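Rhodanese-like domain-containing protein (Rhodopseudomonas palustris, PDB 2HHG) is of unknown function but has a rhodanese-like fold and may transfer sulfur from thiosulfate to cyanide. Local coordinates at residues A[30-33]-A[34-37]; A[119-122]-A[123-126]. All blocks are in the same frame, centred on the assembly; numbering follows the deposited sequence.

Contact 1 of 2, residues A[30-33]-A[34-37]; sequences IALH and KSGA
The carbonyl oxygen of Leu32 is gripped by three donors from the chain leaving helix 26-34, a good example of how a terminating helix uses its last acceptors. The shortest of the three bonds comes from the hydroxyl of Ser35, whose OG donates to Leu32 O over 2.7 Å, tilted from the carbonyl plane by 25°. The Ser35 torsion makes this possible: OG sits between the backbone N and the carbonyl carbon (chi1 76°), turned back over the final turn. Ser35 N adds a weak bond to Leu32 O, while making its better one, at 3.0 Å, to Ala31 O. The third donor, Ala37 N, reaches Leu32 O in a weak bond of 3.1 Å. Together with Gly36 N, which bonds to His33 O at 3.1 Å, it makes the two backward bonds of a Schellman motif. Gly36 supplies the positive phi (108°) that such a reversal needs, and the chain then leaves helix 26-34 towards strand 40-44. Just before this, Lys34 N keeps the ordinary helical bond to Ile30 O at 2.9 Å. The Lys34 chain runs fully extended alongside Ile30, the two side chains pointing the same way. Lys34 CG passes 3.4 Å from Ile30 O, and farther out CE rests 3.6 Å from the Ile30 CG2 methyl, so that the aliphatic part of the lysine lies along the isoleucine. The polar end of His33 is engaged across the fold rather than along the helix: NE2 bonds to Pro58 O while the side chain packs on Ile57, Pro130 and Ile42. Leu32 meets Val40 of the strand that follows.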
loop_
_atom_site.group_PDB
_atom_site.type_symbol
_atom_site.label_atom_id
_atom_site.label_comp_id
_atom_site.label_asym_id
_atom_site.label_seq_id
_atom_site.Cartn_x
_atom_site.Cartn_y
_atom_site.Cartn_z
ATOM N N ILE A 30 -1.997 -7.281 -11.384
ATOM C CA ILE A 30 -3.088 -7.190 -12.345
ATOM C C ILE A 30 -3.762 -8.559 -12.521
ATOM O O ILE A 30 -4.997 -8.661 -12.498
ATOM C CB ILE A 30 -2.608 -6.586 -13.688
ATOM C CG1 ILE A 30 -2.272 -5.101 -13.484
ATOM C CG2 ILE A 30 -3.662 -6.770 -14.785
ATOM C CD1 ILE A 30 -1.575 -4.444 -14.658
ATOM N N ALA A 31 -2.957 -9.612 -12.661
ATOM C CA ALA A 31 -3.502 -10.963 -12.803
ATOM C C ALA A 31 -4.291 -11.372 -11.564
ATOM O O ALA A 31 -5.357 -11.970 -11.673
ATOM C CB ALA A 31 -2.403 -11.976 -13.094
ATOM N N LEU A 32 -3.770 -11.026 -10.385
ATOM C CA LEU A 32 -4.457 -11.290 -9.123
ATOM C C LEU A 32 -5.831 -10.616 -9.094
ATOM O O LEU A 32 -6.829 -11.216 -8.702
ATOM C CB LEU A 32 -3.603 -10.812 -7.941
ATOM C CG LEU A 32 -4.164 -11.027 -6.531
ATOM C CD1 LEU A 32 -4.355 -12.512 -6.245
ATOM C CD2 LEU A 32 -3.250 -10.393 -5.490
ATOM N N HIS A 33 -5.869 -9.352 -9.496
ATOM C CA HIS A 33 -7.114 -8.602 -9.538
ATOM C C HIS A 33 -8.124 -9.242 -10.495
ATOM O O HIS A 33 -9.293 -9.396 -10.155
ATOM C CB HIS A 33 -6.830 -7.162 -9.941
ATOM C CG HIS A 33 -8.023 -6.268 -9.868
ATOM N ND1 HIS A 33 -8.909 -6.128 -10.915
ATOM C CD2 HIS A 33 -8.470 -5.461 -8.880
ATOM C CE1 HIS A 33 -9.854 -5.272 -10.570
ATOM N NE2 HIS A 33 -9.609 -4.848 -9.342
ATOM N N LYS A 34 -7.666 -9.615 -11.685
ATOM C CA LYS A 34 -8.539 -10.240 -12.677
ATOM C C LYS A 34 -9.095 -11.592 -12.230
ATOM O O LYS A 34 -10.181 -11.992 -12.658
ATOM C CB LYS A 34 -7.830 -10.368 -14.023
ATOM C CG LYS A 34 -7.579 -9.027 -14.684
ATOM C CD LYS A 34 -6.744 -9.190 -15.933
ATOM C CE LYS A 34 -6.520 -7.865 -16.628
ATOM N NZ LYS A 34 -5.622 -8.020 -17.803
ATOM N N SER A 35 -8.364 -12.281 -11.357
ATOM C CA SER A 35 -8.795 -13.582 -10.851
ATOM C C SER A 35 -9.949 -13.449 -9.852
ATOM O O SER A 35 -10.573 -14.451 -9.484
ATOM C CB SER A 35 -7.618 -14.339 -10.217
ATOM O OG SER A 35 -7.298 -13.818 -8.940
ATOM N N GLY A 36 -10.213 -12.219 -9.413
ATOM C CA GLY A 36 -11.247 -11.935 -8.419
ATOM C C GLY A 36 -10.664 -11.547 -7.070
ATOM O O GLY A 36 -11.405 -11.198 -6.146
ATOM N N ALA A 37 -9.335 -11.613 -6.962
ATOM C CA ALA A 37 -8.599 -11.278 -5.734
ATOM C C ALA A 37 -9.195 -11.916 -4.470
ATOM O O ALA A 37 -9.386 -11.247 -3.445
ATOM C CB ALA A 37 -8.456 -9.757 -5.583
#

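Contact 2 of 2, residues A[119-122]-A[123-126]; sequences GGFG and AWRD
Four successive backbone bonds, each from an N-H to the carbonyl four residues back, join 119-122 to 123-126 along the short helix 120-126, with Gly119 and Gly120 both at positive phi. The first, Ala123 N to Gly119 O, is 3.2 Å long; that from Arg125 N to Phe121 O tightens to 2.8 Å. Among the side chains, Phe121 and Trp124 make the apolar contact. Both carry CG opposite the backbone N (chi1 -178° for Trp124), and Phe121 CE1 comes 3.8 Å from Trp124 CD1. The Phe121 ring and the five-membered ring of Trp124 are almost parallel (17°) but strongly offset, with little overlap. On the polar flank one water ties three groups together: it donates to Gly122 O and, at 2.7 Å, to Asp126 OD1, and accepts from Arg125 NH2 at the guanidinium edge. The bend at Arg125 chi3 (59°) helps bring NH2 to this water, while NH1 forms a salt bridge with Asp54. Trp124 NE1 is hydrogen-bonded to Pro130 O. Backbone hydrogen bonds between Phe121 and Cys93 and between Gly122 and Ala94 fasten this part of the helix to the loop following strand 88-92, and Ala123 and Trp124 lean on helix 26-34 through Thr26, Ala29 and Ile30.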
loop_
_atom_site.group_PDB
_atom_site.type_symbol
_atom_site.label_atom_id
_atom_site.label_comp_id
_atom_site.label_asym_id
_atom_site.label_seq_id
_atom_site.Cartn_x
_atom_site.Cartn_y
_atom_site.Cartn_z
ATOM N N GLY A 119 6.017 -0.294 -8.576
ATOM C CA GLY A 119 5.763 0.854 -9.434
ATOM C C GLY A 119 4.438 1.560 -9.209
ATOM O O GLY A 119 4.135 2.532 -9.888
ATOM N N GLY A 120 3.634 1.071 -8.267
ATOM C CA GLY A 120 2.395 1.743 -7.892
ATOM C C GLY A 120 1.343 1.825 -8.982
ATOM O O GLY A 120 1.380 1.083 -9.977
ATOM N N PHE A 121 0.406 2.742 -8.789
ATOM C CA PHE A 121 -0.675 2.944 -9.729
ATOM C C PHE A 121 -0.168 3.459 -11.075
ATOM O O PHE A 121 -0.772 3.180 -12.107
ATOM C CB PHE A 121 -1.720 3.896 -9.147
ATOM C CG PHE A 121 -3.006 3.909 -9.914
ATOM C CD1 PHE A 121 -3.815 2.776 -9.959
ATOM C CD2 PHE A 121 -3.411 5.046 -10.597
ATOM C CE1 PHE A 121 -5.015 2.782 -10.678
ATOM C CE2 PHE A 121 -4.607 5.057 -11.313
ATOM C CZ PHE A 121 -5.407 3.928 -11.346
ATOM N N GLY A 122 0.939 4.201 -11.067
ATOM C CA GLY A 122 1.560 4.666 -12.310
ATOM C C GLY A 122 1.923 3.509 -13.231
ATOM O O GLY A 122 1.585 3.518 -14.424
ATOM N N ALA A 123 2.590 2.500 -12.680
ATOM C CA ALA A 123 2.945 1.299 -13.443
ATOM C C ALA A 123 1.717 0.475 -13.838
ATOM O O ALA A 123 1.660 -0.086 -14.938
ATOM C CB ALA A 123 3.921 0.448 -12.659
ATOM N N TRP A 124 0.744 0.401 -12.930
ATOM C CA TRP A 124 -0.537 -0.265 -13.183
ATOM C C TRP A 124 -1.228 0.348 -14.401
ATOM O O TRP A 124 -1.644 -0.368 -15.317
ATOM C CB TRP A 124 -1.418 -0.132 -11.942
ATOM C CG TRP A 124 -2.755 -0.809 -11.998
ATOM C CD1 TRP A 124 -3.887 -0.336 -12.590
ATOM C CD2 TRP A 124 -3.113 -2.039 -11.362
ATOM N NE1 TRP A 124 -4.924 -1.216 -12.396
ATOM C CE2 TRP A 124 -4.475 -2.269 -11.646
ATOM C CE3 TRP A 124 -2.411 -2.978 -10.594
ATOM C CZ2 TRP A 124 -5.153 -3.391 -11.177
ATOM C CZ3 TRP A 124 -3.085 -4.088 -10.127
ATOM C CH2 TRP A 124 -4.441 -4.288 -10.423
ATOM N N ARG A 125 -1.353 1.671 -14.400
ATOM C CA ARG A 125 -1.927 2.410 -15.525
ATOM C C ARG A 125 -1.145 2.213 -16.827
ATOM O O ARG A 125 -1.744 2.000 -17.891
ATOM C CB ARG A 125 -2.008 3.894 -15.175
ATOM C CG ARG A 125 -2.619 4.768 -16.257
ATOM C CD ARG A 125 -2.811 6.190 -15.765
ATOM N NE ARG A 125 -1.548 6.799 -15.349
ATOM C CZ ARG A 125 -1.450 7.934 -14.661
ATOM N NH1 ARG A 125 -2.540 8.604 -14.303
ATOM N NH2 ARG A 125 -0.254 8.404 -14.331
ATOM N N ASP A 126 0.182 2.278 -16.741
ATOM C CA ASP A 126 1.036 2.103 -17.918
ATOM C C ASP A 126 0.847 0.730 -18.564
ATOM O O ASP A 126 0.933 0.599 -19.786
ATOM C CB ASP A 126 2.509 2.318 -17.562
ATOM C CG ASP A 126 2.847 3.776 -17.284
ATOM O OD1 ASP A 126 2.056 4.673 -17.654
ATOM O OD2 ASP A 126 3.913 4.019 -16.683
HETATM O O HOH W 1 1.405 6.186 -15.521
#

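Overall arrangement
Although far apart in sequence, the two contacts meet through a single indole: Trp124 of contact 2 lies against contact 1, its CE3 3.6 Å from Ile30 CG1 and its CH2 3.8 Å from His33 CB. Contact 1 closes helix 26-34, contact 2 runs along helix 120-126, and the centres of the two contacts lie about 15 Å apart. Pro130 is a neighbour shared by both. The bound sodium, held by Asn18 and Ile21, is about 13 Å from Gly119. Contact 2 borders the loop that begins at Cys93, between strand 88-92 and helix 97-109, which probably corresponds to the active-site loop of rhodaneses; contact 1 lies near the surface.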